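Local coordinates for aminopeptidase YwaD (Bacillus subtilis, PDB 6HC6), which catalyses the removal of N-terminal amino acids from peptides, using two bound zinc ions, as a secreted metalloaminopeptidase of the M28 family, at residues I52-E57 and A73-S78; A67-S72 and H250-P255; L110-S115 and V254-G259; A260-S265 and I450-K455. One frame throughout, in Å; residues are numbered along the deposited sequence.

Interaction 1: I52-E57 and A73-S78; sequences ISQLSE and ALLIAS
Leu75, on helix 67-82, pushes its isobutyl end against Leu55 and Gln54 of helix 45-59, a helix-to-helix apolar contact within the M28-type peptidase fold. The CB of Leu75 heads for the other helix but does not touch it, and CG, swung anti to the backbone N (chi1 164°), holds out the two methyls that do the work. CD2 lies 3.8 Å from CD2 of Leu55 and 3.8 Å from CB of Gln54, so it sits where the branch of one residue and the root of its neighbour meet. CD1 lies against the amide of Gln54, 3.8 Å from OE1 and 3.9 Å from NE2 of that residue. The glutamine chain runs extended beyond CG and crosses the leucine obliquely, with no hydrogen bond passing between 52-57 and 73-78. Leu55 leans in from the flank, and its side chain also packs on Thr267 of helix 260-277, so the contact continues toward the helix that begins beside the zinc site. On the far side of helix 45-59, Ile52 O accepts two bonds from Ser56, whose N and OG reach it from opposite faces of the carbonyl plane; the OG bond is 2.8 Å long.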
loop_
_atom_site.group_PDB
_atom_site.type_symbol
_atom_site.label_atom_id
_atom_site.label_comp_id
_atom_site.label_asym_id
_atom_site.label_seq_id
_atom_site.Cartn_x
_atom_site.Cartn_y
_atom_site.Cartn_z
ATOM N N ILE A 52 6.263 12.961 -8.511
ATOM C CA ILE A 52 6.582 12.509 -7.154
ATOM C C ILE A 52 6.761 13.696 -6.213
ATOM O O ILE A 52 6.360 13.641 -5.039
ATOM C CB ILE A 52 7.842 11.624 -7.160
ATOM C CG1 ILE A 52 7.598 10.340 -7.940
ATOM C CG2 ILE A 52 8.279 11.309 -5.714
ATOM C CD1 ILE A 52 8.885 9.510 -8.064
ATOM N N SER A 53 7.416 14.762 -6.689
ATOM C CA SER A 53 7.567 15.971 -5.880
ATOM C C SER A 53 6.212 16.570 -5.527
ATOM O O SER A 53 5.981 16.991 -4.388
ATOM C CB SER A 53 8.414 17.006 -6.623
ATOM O OG SER A 53 8.537 18.194 -5.865
ATOM N N GLN A 54 5.318 16.659 -6.510
ATOM C CA GLN A 54 3.984 17.175 -6.235
ATOM C C GLN A 54 3.286 16.349 -5.164
ATOM O O GLN A 54 2.646 16.899 -4.258
ATOM C CB GLN A 54 3.159 17.184 -7.516
ATOM C CG GLN A 54 3.636 18.165 -8.562
ATOM C CD GLN A 54 2.694 18.216 -9.758
ATOM O OE1 GLN A 54 2.479 17.213 -10.436
ATOM N NE2 GLN A 54 2.122 19.386 -10.012
ATOM N N LEU A 55 3.396 15.024 -5.249
ATOM C CA LEU A 55 2.665 14.168 -4.322
ATOM C C LEU A 55 3.326 14.112 -2.953
ATOM O O LEU A 55 2.638 14.178 -1.933
ATOM C CB LEU A 55 2.533 12.757 -4.890
ATOM C CG LEU A 55 1.655 12.570 -6.124
ATOM C CD1 LEU A 55 1.915 11.227 -6.772
ATOM C CD2 LEU A 55 0.166 12.733 -5.785
ATOM N N SER A 56 4.654 13.964 -2.903
ATOM C CA SER A 56 5.322 13.682 -1.640
ATOM C C SER A 56 5.904 14.912 -0.966
ATOM O O SER A 56 6.155 14.865 0.244
ATOM C CB SER A 56 6.443 12.657 -1.846
ATOM O OG SER A 56 7.509 13.235 -2.568
ATOM N N GLU A 57 6.140 15.994 -1.711
ATOM C CA GLU A 57 6.648 17.243 -1.153
ATOM C C GLU A 57 5.585 18.326 -1.060
ATOM O O GLU A 57 5.375 18.904 0.015
ATOM C CB GLU A 57 7.819 17.759 -1.996
ATOM C CG GLU A 57 8.996 16.818 -2.117
ATOM C CD GLU A 57 10.213 17.529 -2.667
ATOM O OE1 GLU A 57 11.178 17.734 -1.901
ATOM O OE2 GLU A 57 10.196 17.893 -3.865
ATOM N N ALA A 73 -5.953 13.087 -5.278
ATOM C CA ALA A 73 -6.884 12.595 -6.290
ATOM C C ALA A 73 -7.232 13.688 -7.289
ATOM O O ALA A 73 -7.302 13.434 -8.497
ATOM C CB ALA A 73 -8.149 12.049 -5.625
ATOM N N LEU A 74 -7.456 14.909 -6.800
ATOM C CA LEU A 74 -7.705 16.036 -7.695
ATOM C C LEU A 74 -6.525 16.259 -8.632
ATOM O O LEU A 74 -6.707 16.552 -9.818
ATOM C CB LEU A 74 -7.972 17.301 -6.882
ATOM C CG LEU A 74 -9.194 17.335 -5.962
ATOM C CD1 LEU A 74 -9.354 18.729 -5.330
ATOM C CD2 LEU A 74 -10.443 16.960 -6.738
ATOM N N LEU A 75 -5.304 16.156 -8.108
ATOM C CA LEU A 75 -4.130 16.370 -8.944
ATOM C C LEU A 75 -4.011 15.290 -10.010
ATOM O O LEU A 75 -3.710 15.585 -11.175
ATOM C CB LEU A 75 -2.879 16.407 -8.073
ATOM C CG LEU A 75 -1.542 16.233 -8.789
ATOM C CD1 LEU A 75 -1.209 17.482 -9.592
ATOM C CD2 LEU A 75 -0.466 15.953 -7.757
ATOM N N ILE A 76 -4.253 14.036 -9.632
ATOM C CA ILE A 76 -4.124 12.934 -10.576
ATOM C C ILE A 76 -5.199 13.022 -11.644
ATOM O O ILE A 76 -4.923 12.823 -12.834
ATOM C CB ILE A 76 -4.172 11.589 -9.831
ATOM C CG1 ILE A 76 -2.960 11.453 -8.923
ATOM C CG2 ILE A 76 -4.250 10.424 -10.813
ATOM C CD1 ILE A 76 -3.186 10.478 -7.778
ATOM N N ALA A 77 -6.438 13.327 -11.244
ATOM C CA ALA A 77 -7.516 13.469 -12.217
ATOM C C ALA A 77 -7.198 14.573 -13.211
ATOM O O ALA A 77 -7.387 14.412 -14.423
ATOM C CB ALA A 77 -8.838 13.762 -11.505
ATOM N N SER A 78 -6.722 15.713 -12.708
ATOM C CA SER A 78 -6.364 16.812 -13.595
ATOM C C SER A 78 -5.268 16.387 -14.566
ATOM O O SER A 78 -5.333 16.696 -15.763
ATOM C CB SER A 78 -5.935 18.024 -12.765
ATOM O OG SER A 78 -5.215 18.959 -13.545
#

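Interaction 2: A67-S72 and H250-P255; sequences AAEKKS and HYDSVP. With ZN (zinc ion), chain D.
Tyr251 packs against the first turns of helix 67-82. CG of the tyrosine lies between its backbone N and carbonyl carbon (chi1 69°), which turns the ring to the helix. The ring edge meets the backbone O of Glu69, in the ring plane and 3.4 Å from CE2 of Tyr251, and Ser72 CB, 3.8 Å from CD2 of Tyr251. CG of Glu69 comes from above the plane at the CE2 corner, 3.5 Å from that atom. OE1 of Glu69 reaches to 3.3 Å from CB of Asp252.

Hydrogen bonds tie the polar ends to neighbours: Tyr251 OH to Gln228 O, Glu69 OE2 to Ser227 OG and Gly65 N, Glu69 OE1 to Ala293 N. A leucine in place of Tyr251 would probably leave the carbonyl of Gln228 without its hydroxyl mate and a gap against Glu69.

Metal binding comes through His250, whose NE2 holds a zinc ion at 2.2 Å. Its ND1 bonds Asp252 OD1 at 3.0 Å; OD1 is approached from above its carboxylate plane (45° out) and lies off the imidazole plane, while OD2 takes the N-H of Glu295. Asp252 is therefore a second-shell residue that fixes the rotation of one zinc ligand and holds the backbone of another.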
loop_
_atom_site.group_PDB
_atom_site.type_symbol
_atom_site.label_atom_id
_atom_site.label_comp_id
_atom_site.label_asym_id
_atom_site.label_seq_id
_atom_site.Cartn_x
_atom_site.Cartn_y
_atom_site.Cartn_z
ATOM N N ALA A 67 -7.572 14.635 3.863
ATOM C CA ALA A 67 -7.558 15.725 2.904
ATOM C C ALA A 67 -6.378 15.627 1.942
ATOM O O ALA A 67 -6.511 15.976 0.762
ATOM C CB ALA A 67 -7.544 17.057 3.656
ATOM N N ALA A 68 -5.225 15.142 2.412
ATOM C CA ALA A 68 -4.076 15.004 1.518
ATOM C C ALA A 68 -4.347 13.984 0.419
ATOM O O ALA A 68 -3.947 14.179 -0.733
ATOM C CB ALA A 68 -2.828 14.604 2.305
ATOM N N GLU A 69 -5.009 12.877 0.755
ATOM C CA GLU A 69 -5.327 11.916 -0.292
ATOM C C GLU A 69 -6.340 12.503 -1.268
ATOM O O GLU A 69 -6.229 12.299 -2.480
ATOM C CB GLU A 69 -5.838 10.602 0.305
ATOM C CG GLU A 69 -5.913 9.463 -0.736
ATOM C CD GLU A 69 -6.689 8.250 -0.263
ATOM O OE1 GLU A 69 -6.228 7.115 -0.518
ATOM O OE2 GLU A 69 -7.772 8.412 0.338
ATOM N N LYS A 70 -7.311 13.265 -0.763
ATOM C CA LYS A 70 -8.298 13.860 -1.660
ATOM C C LYS A 70 -7.652 14.906 -2.564
ATOM O O LYS A 70 -7.949 14.962 -3.764
ATOM C CB LYS A 70 -9.458 14.436 -0.844
ATOM C CG LYS A 70 -10.504 13.338 -0.545
ATOM C CD LYS A 70 -11.144 13.422 0.820
ATOM C CE LYS A 70 -11.738 12.066 1.244
ATOM N NZ LYS A 70 -12.739 11.510 0.274
ATOM N N LYS A 71 -6.752 15.726 -2.014
ATOM C CA LYS A 71 -6.004 16.681 -2.830
ATOM C C LYS A 71 -5.216 15.960 -3.915
ATOM O O LYS A 71 -5.169 16.409 -5.069
ATOM C CB LYS A 71 -5.063 17.495 -1.938
ATOM C CG LYS A 71 -4.540 18.778 -2.541
ATOM C CD LYS A 71 -4.316 19.819 -1.454
ATOM C CE LYS A 71 -3.730 21.106 -2.016
ATOM N NZ LYS A 71 -2.262 20.978 -2.253
ATOM N N SER A 72 -4.599 14.828 -3.560
ATOM C CA SER A 72 -3.840 14.052 -4.534
ATOM C C SER A 72 -4.738 13.513 -5.635
ATOM O O SER A 72 -4.341 13.479 -6.807
ATOM C CB SER A 72 -3.121 12.894 -3.838
ATOM O OG SER A 72 -2.295 13.374 -2.811
ATOM N N HIS A 250 -1.124 2.587 -6.606
ATOM C CA HIS A 250 -1.821 3.234 -5.497
ATOM C C HIS A 250 -1.156 4.558 -5.152
ATOM O O HIS A 250 0.067 4.690 -5.213
ATOM C CB HIS A 250 -1.913 2.311 -4.275
ATOM C CG HIS A 250 -0.636 2.130 -3.497
ATOM N ND1 HIS A 250 -0.300 2.926 -2.421
ATOM C CD2 HIS A 250 0.317 1.168 -3.556
ATOM C CE1 HIS A 250 0.842 2.515 -1.897
ATOM N NE2 HIS A 250 1.225 1.425 -2.545
ATOM N N TYR A 251 -1.970 5.547 -4.792
ATOM C CA TYR A 251 -1.445 6.887 -4.570
ATOM C C TYR A 251 -1.548 7.305 -3.109
ATOM O O TYR A 251 -1.204 8.449 -2.777
ATOM C CB TYR A 251 -2.147 7.894 -5.491
ATOM C CG TYR A 251 -3.599 8.151 -5.165
ATOM C CD1 TYR A 251 -4.598 7.289 -5.602
ATOM C CD2 TYR A 251 -3.970 9.266 -4.448
ATOM C CE1 TYR A 251 -5.927 7.511 -5.288
ATOM C CE2 TYR A 251 -5.307 9.518 -4.140
ATOM C CZ TYR A 251 -6.274 8.632 -4.562
ATOM O OH TYR A 251 -7.600 8.852 -4.269
ATOM N N ASP A 252 -1.965 6.400 -2.220
ATOM C CA ASP A 252 -1.917 6.708 -0.794
ATOM C C ASP A 252 -0.597 6.241 -0.188
ATOM O O ASP A 252 0.152 5.474 -0.791
ATOM C CB ASP A 252 -3.094 6.079 -0.057
ATOM C CG ASP A 252 -3.034 4.558 -0.033
ATOM O OD1 ASP A 252 -2.790 3.959 -1.109
ATOM O OD2 ASP A 252 -3.258 3.968 1.049
ATOM N N SER A 253 -0.313 6.727 1.021
ATOM C CA SER A 253 0.886 6.326 1.755
ATOM C C SER A 253 0.522 6.122 3.218
ATOM O O SER A 253 -0.567 6.492 3.660
ATOM C CB SER A 253 2.016 7.355 1.618
ATOM O OG SER A 253 1.721 8.527 2.349
ATOM N N VAL A 254 1.444 5.531 3.975
ATOM C CA VAL A 254 1.203 5.261 5.398
ATOM C C VAL A 254 1.461 6.529 6.206
ATOM O O VAL A 254 2.180 7.434 5.747
ATOM C CB VAL A 254 2.065 4.093 5.918
ATOM C CG1 VAL A 254 1.823 2.810 5.100
ATOM C CG2 VAL A 254 3.545 4.471 5.918
ATOM N N PRO A 255 0.874 6.653 7.396
ATOM C CA PRO A 255 1.100 7.847 8.212
ATOM C C PRO A 255 2.580 8.131 8.426
ATOM O O PRO A 255 3.391 7.218 8.588
ATOM C CB PRO A 255 0.399 7.502 9.531
ATOM C CG PRO A 255 -0.715 6.615 9.134
ATOM C CD PRO A 255 -0.152 5.770 7.986
HETATM ZN ZN ZN D . 2.906 0.143 -2.088
HETATM O O HOH W 1 3.985 -1.400 -1.422
HETATM O O HOH W 2 1.996 -0.280 -0.281
#

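Interaction 3: L110-S115 and V254-G259; sequences LLQAAS and VPFSPG
Gln112 and Pro255 face each other from a strand and a turn, with the CA of Gln112 8.5 Å from the CA of Pro255. Gln112 lies in strand 107-113; residues 254-257 form a type II beta turn, closed by a bond from Ser257 N to Val254 O of 3.1 Å. Phe256 takes the third place in that turn, at a phi of 70°. Further along, OG of Ser257 accepts from Gly259 N in an ST turn, and Gly259 is the N-cap residue of helix 260-277. Strand 107-113 belongs to the PA-domain sheet, whereas the turn follows a strand of the M28 peptidase sheet, so the two parts of the enzyme meet here, with the Pro255 side chain about 9 Å from a zinc ion. Bent at chi2 (-92°), Gln112 brings OE1 to 3.2 Å from CG of Pro255, and NE2 to 3.7 Å from CE2 of Phe256, van der Waals contacts with no hydrogen bond between 110-115 and 254-259. Its amide is turned 70° from the phenyl ring, and its CG meets the ring edge in plane. An alanine at Gln112 would probably leave a gap beside Pro255 and Phe256. Thr186 OG1 lends a weak hydrogen bond to Gln112 OE1.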
loop_
_atom_site.group_PDB
_atom_site.type_symbol
_atom_site.label_atom_id
_atom_site.label_comp_id
_atom_site.label_asym_id
_atom_site.label_seq_id
_atom_site.Cartn_x
_atom_site.Cartn_y
_atom_site.Cartn_z
ATOM N N LEU A 110 4.173 8.440 21.690
ATOM C CA LEU A 110 3.594 8.451 20.355
ATOM C C LEU A 110 3.069 7.072 19.988
ATOM O O LEU A 110 3.701 6.055 20.282
ATOM C CB LEU A 110 4.644 8.881 19.337
ATOM C CG LEU A 110 5.158 10.305 19.487
ATOM C CD1 LEU A 110 6.064 10.646 18.307
ATOM C CD2 LEU A 110 3.986 11.257 19.568
ATOM N N LEU A 111 1.917 7.036 19.320
ATOM C CA LEU A 111 1.276 5.774 19.006
ATOM C C LEU A 111 0.719 5.807 17.595
ATOM O O LEU A 111 0.513 6.870 17.004
ATOM C CB LEU A 111 0.151 5.447 20.008
ATOM C CG LEU A 111 -1.118 6.311 19.983
ATOM C CD1 LEU A 111 -2.153 5.815 18.964
ATOM C CD2 LEU A 111 -1.759 6.338 21.355
ATOM N N GLN A 112 0.467 4.617 17.064
ATOM C CA GLN A 112 -0.333 4.457 15.857
ATOM C C GLN A 112 -1.418 3.448 16.180
ATOM O O GLN A 112 -1.115 2.332 16.615
ATOM C CB GLN A 112 0.514 3.985 14.673
ATOM C CG GLN A 112 1.165 5.117 13.919
ATOM C CD GLN A 112 0.299 5.585 12.774
ATOM O OE1 GLN A 112 0.280 4.966 11.714
ATOM N NE2 GLN A 112 -0.449 6.664 12.992
ATOM N N ALA A 113 -2.670 3.843 15.985
ATOM C CA ALA A 113 -3.796 3.003 16.340
ATOM C C ALA A 113 -4.127 2.072 15.185
ATOM O O ALA A 113 -3.990 2.438 14.014
ATOM C CB ALA A 113 -5.011 3.852 16.702
ATOM N N ALA A 114 -4.541 0.859 15.523
ATOM C CA ALA A 114 -4.851 -0.136 14.511
ATOM C C ALA A 114 -6.236 0.122 13.931
ATOM O O ALA A 114 -7.221 0.232 14.666
ATOM C CB ALA A 114 -4.781 -1.540 15.107
ATOM N N SER A 115 -6.309 0.230 12.610
ATOM C CA SER A 115 -7.602 0.295 11.951
ATOM C C SER A 115 -8.438 -0.919 12.339
ATOM O O SER A 115 -7.940 -2.046 12.395
ATOM C CB SER A 115 -7.407 0.366 10.433
ATOM O OG SER A 115 -8.646 0.446 9.755
ATOM N N VAL A 254 1.444 5.531 3.975
ATOM C CA VAL A 254 1.203 5.261 5.398
ATOM C C VAL A 254 1.461 6.529 6.206
ATOM O O VAL A 254 2.180 7.434 5.747
ATOM C CB VAL A 254 2.065 4.093 5.918
ATOM C CG1 VAL A 254 1.823 2.810 5.100
ATOM C CG2 VAL A 254 3.545 4.471 5.918
ATOM N N PRO A 255 0.874 6.653 7.396
ATOM C CA PRO A 255 1.100 7.847 8.212
ATOM C C PRO A 255 2.580 8.131 8.426
ATOM O O PRO A 255 3.391 7.218 8.588
ATOM C CB PRO A 255 0.399 7.502 9.531
ATOM C CG PRO A 255 -0.715 6.615 9.134
ATOM C CD PRO A 255 -0.152 5.770 7.986
ATOM N N PHE A 256 2.918 9.419 8.424
ATOM C CA PHE A 256 4.251 9.973 8.640
ATOM C C PHE A 256 5.197 9.688 7.494
ATOM O O PHE A 256 6.351 10.106 7.561
ATOM C CB PHE A 256 4.906 9.483 9.939
ATOM C CG PHE A 256 4.023 9.635 11.140
ATOM C CD1 PHE A 256 3.738 10.898 11.643
ATOM C CD2 PHE A 256 3.451 8.524 11.738
ATOM C CE1 PHE A 256 2.913 11.049 12.745
ATOM C CE2 PHE A 256 2.624 8.664 12.835
ATOM C CZ PHE A 256 2.351 9.930 13.337
ATOM N N SER A 257 4.754 8.999 6.445
ATOM C CA SER A 257 5.649 8.772 5.313
ATOM C C SER A 257 5.254 9.666 4.150
ATOM O O SER A 257 4.101 9.614 3.708
ATOM C CB SER A 257 5.596 7.312 4.870
ATOM O OG SER A 257 6.220 7.132 3.602
ATOM N N PRO A 258 6.174 10.474 3.610
ATOM C CA PRO A 258 5.870 11.197 2.367
ATOM C C PRO A 258 5.527 10.275 1.217
ATOM O O PRO A 258 5.000 10.757 0.208
ATOM C CB PRO A 258 7.158 11.980 2.070
ATOM C CG PRO A 258 7.933 12.002 3.395
ATOM C CD PRO A 258 7.540 10.729 4.099
ATOM N N GLY A 259 5.824 8.981 1.324
ATOM C CA GLY A 259 5.401 8.054 0.281
ATOM C C GLY A 259 5.982 8.378 -1.079
ATOM O O GLY A 259 5.301 8.234 -2.104
#

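Interaction 4: A260-S265 and I450-K455; sequences ANDNGS and IFEDIK. With ZN (zinc ion), chain E; ZN (zinc ion), chain D.
Asp262 and Glu452 meet through a metal: OD2 of Asp262 and OE1 of Glu452 lie 3.9 Å apart, with a zinc ion between them as the link. That zinc is 2.0 Å from OD2 of Asp262 and 2.3 Å from OE1 of Glu452. Asp262 has its CG anti to the backbone N (chi1 -170°), which sends the carboxylate toward the metals to bridge both ions; its OD1 holds the second zinc at 2.0 Å. This is the co-catalytic dizinc centre of M28 aminopeptidases, with a shared aspartate, and the peptide bond between Asp262 and Asn263 is cis, as in relatives of the family. Glu295 and His401 are the other protein ligands of the first zinc, His250 and Asp323 of the second. Water 2 joins the two, 2.1 Å from the second zinc and 2.3 Å from the first, and water 1 also binds the second. Glu452 is a ligand in this crystal beyond the set usual for the family, consistent with the tail lying in the active site. Its side chain, extended beyond CG, reaches in from the C-terminal tail; OE1 also takes a hydrogen bond from Tyr400 OH, and OE2 accepts one from water 2 over 2.5 Å.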
loop_
_atom_site.group_PDB
_atom_site.type_symbol
_atom_site.label_atom_id
_atom_site.label_comp_id
_atom_site.label_asym_id
_atom_site.label_seq_id
_atom_site.Cartn_x
_atom_site.Cartn_y
_atom_site.Cartn_z
ATOM N N ALA A 260 7.220 8.856 -1.111
ATOM C CA ALA A 260 7.844 9.152 -2.396
ATOM C C ALA A 260 7.981 7.885 -3.228
ATOM O O ALA A 260 7.528 7.836 -4.381
ATOM C CB ALA A 260 9.198 9.817 -2.179
ATOM N N ASN A 261 8.588 6.838 -2.654
ATOM C CA ASN A 261 8.694 5.579 -3.379
ATOM C C ASN A 261 7.480 4.661 -3.207
ATOM O O ASN A 261 7.083 3.982 -4.165
ATOM C CB ASN A 261 9.959 4.821 -2.960
ATOM C CG ASN A 261 10.304 3.751 -3.959
ATOM O OD1 ASN A 261 10.172 3.986 -5.173
ATOM N ND2 ASN A 261 10.675 2.556 -3.483
ATOM N N ASP A 262 6.897 4.592 -2.003
ATOM C CA ASP A 262 5.681 3.806 -1.741
ATOM C C ASP A 262 4.519 4.769 -1.493
ATOM O O ASP A 262 4.233 5.103 -0.346
ATOM C CB ASP A 262 5.883 2.887 -0.506
ATOM C CG ASP A 262 4.759 1.889 -0.337
ATOM O OD1 ASP A 262 4.047 1.634 -1.341
ATOM O OD2 ASP A 262 4.579 1.359 0.798
ATOM N N ASN A 263 3.813 5.192 -2.553
ATOM C CA ASN A 263 4.002 4.750 -3.925
ATOM C C ASN A 263 3.829 5.929 -4.877
ATOM O O ASN A 263 3.182 5.821 -5.914
ATOM C CB ASN A 263 3.006 3.635 -4.265
ATOM C CG ASN A 263 3.246 3.048 -5.646
ATOM O OD1 ASN A 263 4.383 2.994 -6.109
ATOM N ND2 ASN A 263 2.175 2.602 -6.303
ATOM N N GLY A 264 4.395 7.077 -4.512
ATOM C CA GLY A 264 4.476 8.158 -5.485
ATOM C C GLY A 264 5.147 7.692 -6.760
ATOM O O GLY A 264 4.749 8.072 -7.867
ATOM N N SER A 265 6.155 6.828 -6.622
ATOM C CA SER A 265 6.893 6.343 -7.776
ATOM C C SER A 265 5.977 5.633 -8.762
ATOM O O SER A 265 5.989 5.940 -9.958
ATOM C CB SER A 265 8.026 5.408 -7.328
ATOM O OG SER A 265 7.491 4.215 -6.765
ATOM N N ILE A 450 -2.402 -10.020 1.284
ATOM C CA ILE A 450 -3.258 -8.855 1.108
ATOM C C ILE A 450 -2.684 -7.641 1.820
ATOM O O ILE A 450 -2.561 -6.564 1.238
ATOM C CB ILE A 450 -4.697 -9.140 1.586
ATOM C CG1 ILE A 450 -5.343 -10.190 0.684
ATOM C CG2 ILE A 450 -5.501 -7.833 1.585
ATOM C CD1 ILE A 450 -6.641 -10.718 1.206
ATOM N N PHE A 451 -2.324 -7.803 3.085
ATOM C CA PHE A 451 -1.922 -6.693 3.930
ATOM C C PHE A 451 -0.401 -6.578 4.005
ATOM O O PHE A 451 0.335 -7.512 3.678
ATOM C CB PHE A 451 -2.517 -6.862 5.329
ATOM C CG PHE A 451 -4.010 -6.977 5.333
ATOM C CD1 PHE A 451 -4.625 -8.211 5.241
ATOM C CD2 PHE A 451 -4.801 -5.836 5.397
ATOM C CE1 PHE A 451 -6.003 -8.317 5.231
ATOM C CE2 PHE A 451 -6.183 -5.938 5.376
ATOM C CZ PHE A 451 -6.780 -7.177 5.292
ATOM N N GLU A 452 0.055 -5.399 4.426
ATOM C CA GLU A 452 1.452 -5.127 4.724
ATOM C C GLU A 452 1.607 -4.954 6.229
ATOM O O GLU A 452 0.698 -4.452 6.897
ATOM C CB GLU A 452 1.938 -3.867 3.997
ATOM C CG GLU A 452 1.738 -3.961 2.480
ATOM C CD GLU A 452 2.011 -2.664 1.732
ATOM O OE1 GLU A 452 2.835 -1.832 2.191
ATOM O OE2 GLU A 452 1.418 -2.492 0.644
ATOM N N ASP A 453 2.747 -5.394 6.760
ATOM C CA ASP A 453 3.096 -5.186 8.167
ATOM C C ASP A 453 2.024 -5.742 9.112
ATOM O O ASP A 453 1.447 -5.013 9.923
ATOM C CB ASP A 453 3.324 -3.695 8.461
ATOM C CG ASP A 453 4.536 -3.119 7.747
ATOM O OD1 ASP A 453 5.392 -3.904 7.279
ATOM O OD2 ASP A 453 4.635 -1.869 7.676
ATOM N N ILE A 454 1.760 -7.050 9.014
ATOM C CA ILE A 454 0.785 -7.665 9.916
ATOM C C ILE A 454 1.438 -8.410 11.070
ATOM O O ILE A 454 0.727 -8.988 11.899
ATOM C CB ILE A 454 -0.186 -8.609 9.174
ATOM C CG1 ILE A 454 0.555 -9.751 8.482
ATOM C CG2 ILE A 454 -1.031 -7.832 8.201
ATOM C CD1 ILE A 454 -0.381 -10.775 7.862
ATOM N N LYS A 455 2.763 -8.426 11.143
ATOM C CA LYS A 455 3.455 -8.991 12.293
ATOM C C LYS A 455 4.821 -8.326 12.441
ATOM O O LYS A 455 5.495 -8.491 13.466
ATOM C CB LYS A 455 3.606 -10.509 12.165
ATOM C CG LYS A 455 4.493 -10.942 11.017
ATOM C CD LYS A 455 4.595 -12.455 10.933
ATOM C CE LYS A 455 5.326 -13.034 12.127
ATOM N NZ LYS A 455 5.305 -14.534 12.149
ATOM O OXT LYS A 455 5.270 -7.610 11.535
HETATM ZN ZN ZN E . 3.012 0.378 1.681
HETATM ZN ZN ZN D . 2.906 0.143 -2.088
HETATM O O HOH W 1 3.985 -1.400 -1.422
HETATM O O HOH W 2 1.996 -0.280 -0.281
#

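From the N terminus, interaction 1 closes the short connection between helices 45-59 and 67-82. Interaction 2 starts on the second of these helices, before the 73-78 segment, and closes on 250-255, so the two cross along the chain; they touch where Tyr251 packs on Ala73 and Ile76. Interaction 3 opens at 110-115, inside the span of interaction 2, and ends on the same loop, sharing Val254 and Pro255; it ties the PA-side sheet to the peptidase domain. Interaction 4 follows in series, joining helix 260-277 to the C-terminal tail. It shares a zinc ion with interaction 2, and Ile52 of interaction 1 packs on Gly264 and Ser265.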